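Long-range contact in beta-N-acetylhexosaminidase (PDB 3RCN), which probably hydrolyses terminal non-reducing N-acetyl-D-hexosamine residues in N-acetyl-beta-D-hexosaminides as a family 20 glycoside hydrolase: residues P402-A413 with G423-F434. Sequence-based numbering, arbitrary orientation.
Sequences PEHKLYLDHRQA and GFVTTLQAVYEF
T426 OG1 is held by two ordered waters that tie its hydroxyl to the loop 402-413. Water 2, 2.7 Å from T426 OG1, donates to both H404 O and V425 O; water 1, on the same hydroxyl, donates to E403 O and accepts from Y407 N. The T426 backbone adds a direct bond, its N donating to R411 O at 2.9 Å and nearly straight (176°). Close by, G423 CA lies over the centre of the H410 imidazole, 3.6 Å from the ring centroid, while Y407 CB covers the opposite face. In R411, CG lies between backbone N and carbonyl carbon (chi1 67°), and a bend at chi2 carries the chain over to 423-425, where NE donates to G423 O at 2.7 Å from above the carbonyl plane. V425 CG2 rests on one face of the guanidinium, whose NH2 also bonds R533 O. Shortened to an alanine, this residue is likely to leave G423 O and R533 O without these donors and the V425 methyl without its flat cover. All this belongs to the family 20 catalytic barrel, in the long connection from barrel strand 397-400 to strand 449-456; near its start, the E403 side chain, salt-bridged to R533, comes within about 7 Å of that of E316, the predicted proton donor. Farther along, T427 is the N-cap of helix 428-432, its OG1 accepting from A430 N. Past that helix F434 turns its ring back onto the loop: L406 CD1 lies over one face, toward the rim, 4.2 Å from the centroid of the F434 ring, and P402 CG meets F434 CE1 at 3.6 Å.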
loop_
_atom_site.group_PDB
_atom_site.type_symbol
_atom_site.label_atom_id
_atom_site.label_comp_id
_atom_site.label_asym_id
_atom_site.label_seq_id
_atom_site.Cartn_x
_atom_site.Cartn_y
_atom_site.Cartn_z
ATOM N N PRO A 402 18.411 19.964 -10.609
ATOM C CA PRO A 402 17.977 21.301 -11.033
ATOM C C PRO A 402 16.470 21.466 -10.869
ATOM O O PRO A 402 15.720 20.587 -11.277
ATOM C CB PRO A 402 18.352 21.344 -12.517
ATOM C CG PRO A 402 19.357 20.257 -12.706
ATOM C CD PRO A 402 19.039 19.200 -11.698
ATOM N N GLU A 403 16.043 22.579 -10.281
ATOM C CA GLU A 403 14.631 22.868 -10.081
ATOM C C GLU A 403 13.855 22.970 -11.391
ATOM O O GLU A 403 12.659 22.738 -11.419
ATOM C CB GLU A 403 14.459 24.167 -9.288
ATOM C CG GLU A 403 12.997 24.573 -9.057
ATOM C CD GLU A 403 12.842 26.009 -8.548
ATOM O OE1 GLU A 403 13.833 26.778 -8.557
ATOM O OE2 GLU A 403 11.715 26.371 -8.146
ATOM N N HIS A 404 14.519 23.352 -12.472
ATOM C CA HIS A 404 13.807 23.532 -13.733
ATOM C C HIS A 404 13.861 22.298 -14.631
ATOM O O HIS A 404 13.412 22.332 -15.779
ATOM C CB HIS A 404 14.263 24.794 -14.467
ATOM C CG HIS A 404 15.730 24.842 -14.735
ATOM N ND1 HIS A 404 16.666 25.003 -13.734
ATOM C CD2 HIS A 404 16.428 24.766 -15.893
ATOM C CE1 HIS A 404 17.876 25.017 -14.264
ATOM N NE2 HIS A 404 17.760 24.875 -15.573
ATOM N N LYS A 405 14.437 21.221 -14.106
ATOM C CA LYS A 405 14.570 19.963 -14.841
ATOM C C LYS A 405 13.940 18.786 -14.100
ATOM O O LYS A 405 13.065 18.110 -14.609
ATOM C CB LYS A 405 16.047 19.657 -15.109
ATOM C CG LYS A 405 16.766 20.669 -15.987
ATOM C CD LYS A 405 16.061 20.832 -17.324
ATOM C CE LYS A 405 16.903 21.653 -18.279
ATOM N NZ LYS A 405 17.345 22.924 -17.652
ATOM N N LEU A 406 14.481 18.516 -12.919
ATOM C CA LEU A 406 14.211 17.328 -12.121
ATOM C C LEU A 406 13.151 17.396 -11.010
ATOM O O LEU A 406 13.138 16.522 -10.136
ATOM C CB LEU A 406 15.517 16.717 -11.620
ATOM C CG LEU A 406 16.428 16.274 -12.766
ATOM C CD1 LEU A 406 17.579 15.437 -12.249
ATOM C CD2 LEU A 406 15.635 15.496 -13.794
ATOM N N TYR A 407 12.380 18.479 -10.931
ATOM C CA TYR A 407 11.335 18.563 -9.897
ATOM C C TYR A 407 10.008 17.993 -10.399
ATOM O O TYR A 407 9.383 18.535 -11.318
ATOM C CB TYR A 407 11.151 20.002 -9.384
ATOM C CG TYR A 407 12.198 20.432 -8.366
ATOM C CD1 TYR A 407 13.412 19.767 -8.264
ATOM C CD2 TYR A 407 11.959 21.482 -7.488
ATOM C CE1 TYR A 407 14.358 20.142 -7.335
ATOM C CE2 TYR A 407 12.910 21.868 -6.547
ATOM C CZ TYR A 407 14.107 21.192 -6.481
ATOM O OH TYR A 407 15.066 21.557 -5.560
ATOM N N LEU A 408 9.579 16.895 -9.779
ATOM C CA LEU A 408 8.464 16.111 -10.299
ATOM C C LEU A 408 7.097 16.545 -9.775
ATOM O O LEU A 408 6.071 16.043 -10.221
ATOM C CB LEU A 408 8.688 14.619 -10.033
ATOM C CG LEU A 408 9.953 14.010 -10.641
ATOM C CD1 LEU A 408 10.087 12.525 -10.284
ATOM C CD2 LEU A 408 9.957 14.212 -12.147
ATOM N N ASP A 409 7.076 17.462 -8.820
ATOM C CA ASP A 409 5.826 18.092 -8.423
ATOM C C ASP A 409 5.365 19.067 -9.517
ATOM O O ASP A 409 4.224 19.519 -9.513
ATOM C CB ASP A 409 5.947 18.782 -7.053
ATOM C CG ASP A 409 7.109 19.787 -6.983
ATOM O OD1 ASP A 409 6.889 20.906 -6.462
ATOM O OD2 ASP A 409 8.244 19.462 -7.418
ATOM N N HIS A 410 6.237 19.356 -10.480
ATOM C CA HIS A 410 5.895 20.310 -11.534
ATOM C C HIS A 410 5.057 19.674 -12.624
ATOM O O HIS A 410 5.293 18.528 -13.006
ATOM C CB HIS A 410 7.138 20.941 -12.173
ATOM C CG HIS A 410 7.894 21.851 -11.263
ATOM N ND1 HIS A 410 8.875 22.705 -11.718
ATOM C CD2 HIS A 410 7.829 22.031 -9.922
ATOM C CE1 HIS A 410 9.382 23.369 -10.697
ATOM N NE2 HIS A 410 8.762 22.979 -9.596
ATOM N N ARG A 411 4.121 20.461 -13.149
ATOM C CA ARG A 411 3.172 20.037 -14.167
ATOM C C ARG A 411 3.825 19.401 -15.392
ATOM O O ARG A 411 4.866 19.854 -15.850
ATOM C CB ARG A 411 2.335 21.231 -14.600
ATOM C CG ARG A 411 3.109 22.292 -15.343
ATOM C CD ARG A 411 2.607 23.649 -14.914
ATOM N NE ARG A 411 3.404 24.745 -15.455
ATOM C CZ ARG A 411 2.973 25.589 -16.383
ATOM N NH1 ARG A 411 1.751 25.462 -16.882
ATOM N NH2 ARG A 411 3.761 26.563 -16.804
ATOM N N GLN A 412 3.193 18.348 -15.913
ATOM C CA GLN A 412 3.762 17.531 -16.984
ATOM C C GLN A 412 3.363 18.006 -18.369
ATOM O O GLN A 412 3.812 17.463 -19.374
ATOM C CB GLN A 412 3.356 16.070 -16.789
ATOM C CG GLN A 412 3.697 15.601 -15.397
ATOM C CD GLN A 412 3.499 14.123 -15.175
ATOM O OE1 GLN A 412 3.882 13.297 -16.005
ATOM N NE2 GLN A 412 2.912 13.777 -14.032
ATOM N N ALA A 413 2.511 19.017 -18.427
ATOM C CA ALA A 413 2.120 19.580 -19.711
ATOM C C ALA A 413 1.600 20.997 -19.525
ATOM O O ALA A 413 1.215 21.382 -18.425
ATOM C CB ALA A 413 1.065 18.698 -20.374
ATOM N N GLY A 423 4.833 25.249 -11.004
ATOM C CA GLY A 423 6.175 25.137 -11.521
ATOM C C GLY A 423 6.192 25.240 -13.029
ATOM O O GLY A 423 5.216 25.662 -13.647
ATOM N N PHE A 424 7.332 24.879 -13.605
ATOM C CA PHE A 424 7.542 24.902 -15.045
ATOM C C PHE A 424 6.924 23.681 -15.706
ATOM O O PHE A 424 6.732 22.650 -15.056
ATOM C CB PHE A 424 9.039 24.948 -15.352
ATOM C CG PHE A 424 9.799 25.927 -14.503
ATOM C CD1 PHE A 424 9.580 27.285 -14.629
ATOM C CD2 PHE A 424 10.724 25.484 -13.572
ATOM C CE1 PHE A 424 10.270 28.184 -13.845
ATOM C CE2 PHE A 424 11.421 26.382 -12.792
ATOM C CZ PHE A 424 11.194 27.733 -12.931
ATOM N N VAL A 425 6.621 23.780 -16.997
ATOM C CA VAL A 425 6.203 22.584 -17.702
ATOM C C VAL A 425 7.430 21.702 -17.800
ATOM O O VAL A 425 8.425 22.091 -18.400
ATOM C CB VAL A 425 5.733 22.887 -19.141
ATOM C CG1 VAL A 425 5.420 21.579 -19.887
ATOM C CG2 VAL A 425 4.523 23.817 -19.133
ATOM N N THR A 426 7.343 20.497 -17.250
ATOM C CA THR A 426 8.452 19.564 -17.330
ATOM C C THR A 426 7.918 18.262 -17.894
ATOM O O THR A 426 7.232 17.501 -17.197
ATOM C CB THR A 426 8.994 19.270 -15.927
ATOM O OG1 THR A 426 9.256 20.500 -15.232
ATOM C CG2 THR A 426 10.251 18.396 -16.006
ATOM N N THR A 427 8.304 17.948 -19.123
ATOM C CA THR A 427 7.612 16.881 -19.822
ATOM C C THR A 427 8.436 15.611 -19.811
ATOM O O THR A 427 9.591 15.604 -19.379
ATOM C CB THR A 427 7.339 17.272 -21.284
ATOM O OG1 THR A 427 8.584 17.393 -21.983
ATOM C CG2 THR A 427 6.600 18.597 -21.352
ATOM N N LEU A 428 7.849 14.548 -20.344
ATOM C CA LEU A 428 8.527 13.265 -20.408
ATOM C C LEU A 428 9.775 13.362 -21.286
ATOM O O LEU A 428 10.827 12.833 -20.945
ATOM C CB LEU A 428 7.581 12.192 -20.949
ATOM C CG LEU A 428 8.203 10.803 -20.991
ATOM C CD1 LEU A 428 8.590 10.339 -19.582
ATOM C CD2 LEU A 428 7.226 9.843 -21.629
ATOM N N GLN A 429 9.651 14.043 -22.419
ATOM C CA GLN A 429 10.752 14.138 -23.360
ATOM C C GLN A 429 11.838 15.079 -22.827
ATOM O O GLN A 429 13.024 14.764 -22.887
ATOM C CB GLN A 429 10.240 14.595 -24.725
ATOM C CG GLN A 429 11.306 14.750 -25.797
ATOM C CD GLN A 429 10.733 15.310 -27.095
ATOM O OE1 GLN A 429 11.441 15.459 -28.082
ATOM N NE2 GLN A 429 9.441 15.624 -27.092
ATOM N N ALA A 430 11.427 16.222 -22.287
ATOM C CA ALA A 430 12.373 17.182 -21.738
ATOM C C ALA A 430 13.265 16.518 -20.689
ATOM O O ALA A 430 14.483 16.642 -20.717
ATOM C CB ALA A 430 11.633 18.373 -21.145
ATOM N N VAL A 431 12.634 15.801 -19.772
ATOM C CA VAL A 431 13.320 15.117 -18.692
ATOM C C VAL A 431 14.240 14.013 -19.220
ATOM O O VAL A 431 15.249 13.684 -18.593
ATOM C CB VAL A 431 12.274 14.525 -17.712
ATOM C CG1 VAL A 431 12.683 13.151 -17.214
ATOM C CG2 VAL A 431 12.016 15.484 -16.569
ATOM N N TYR A 432 13.887 13.431 -20.365
ATOM C CA TYR A 432 14.670 12.329 -20.913
ATOM C C TYR A 432 15.912 12.844 -21.597
ATOM O O TYR A 432 16.895 12.121 -21.755
ATOM C CB TYR A 432 13.863 11.518 -21.915
ATOM C CG TYR A 432 14.611 10.319 -22.480
ATOM C CD1 TYR A 432 14.893 9.211 -21.680
ATOM C CD2 TYR A 432 15.013 10.278 -23.818
ATOM C CE1 TYR A 432 15.566 8.104 -22.189
ATOM C CE2 TYR A 432 15.691 9.178 -24.335
ATOM C CZ TYR A 432 15.958 8.094 -23.514
ATOM O OH TYR A 432 16.625 7.000 -24.007
ATOM N N GLU A 433 15.850 14.095 -22.018
ATOM C CA GLU A 433 16.957 14.730 -22.711
ATOM C C GLU A 433 17.873 15.550 -21.785
ATOM O O GLU A 433 18.817 16.166 -22.240
ATOM C CB GLU A 433 16.421 15.535 -23.888
ATOM C CG GLU A 433 15.735 14.628 -24.927
ATOM C CD GLU A 433 15.283 15.374 -26.171
ATOM O OE1 GLU A 433 15.320 16.633 -26.169
ATOM O OE2 GLU A 433 14.892 14.696 -27.152
ATOM N N PHE A 434 17.597 15.524 -20.483
ATOM C CA PHE A 434 18.392 16.220 -19.469
ATOM C C PHE A 434 19.850 15.765 -19.307
ATOM O O PHE A 434 20.163 14.586 -19.456
ATOM C CB PHE A 434 17.703 16.108 -18.108
ATOM C CG PHE A 434 18.625 16.356 -16.937
ATOM C CD1 PHE A 434 18.815 17.641 -16.438
ATOM C CD2 PHE A 434 19.303 15.296 -16.331
ATOM C CE1 PHE A 434 19.667 17.864 -15.357
ATOM C CE2 PHE A 434 20.168 15.511 -15.250
ATOM C CZ PHE A 434 20.344 16.788 -14.763
HETATM O O HOH W 1 11.429 20.705 -12.867
HETATM O O HOH W 2 11.005 21.779 -16.809
HETATM O O HOH W 3 4.782 14.765 -20.438
#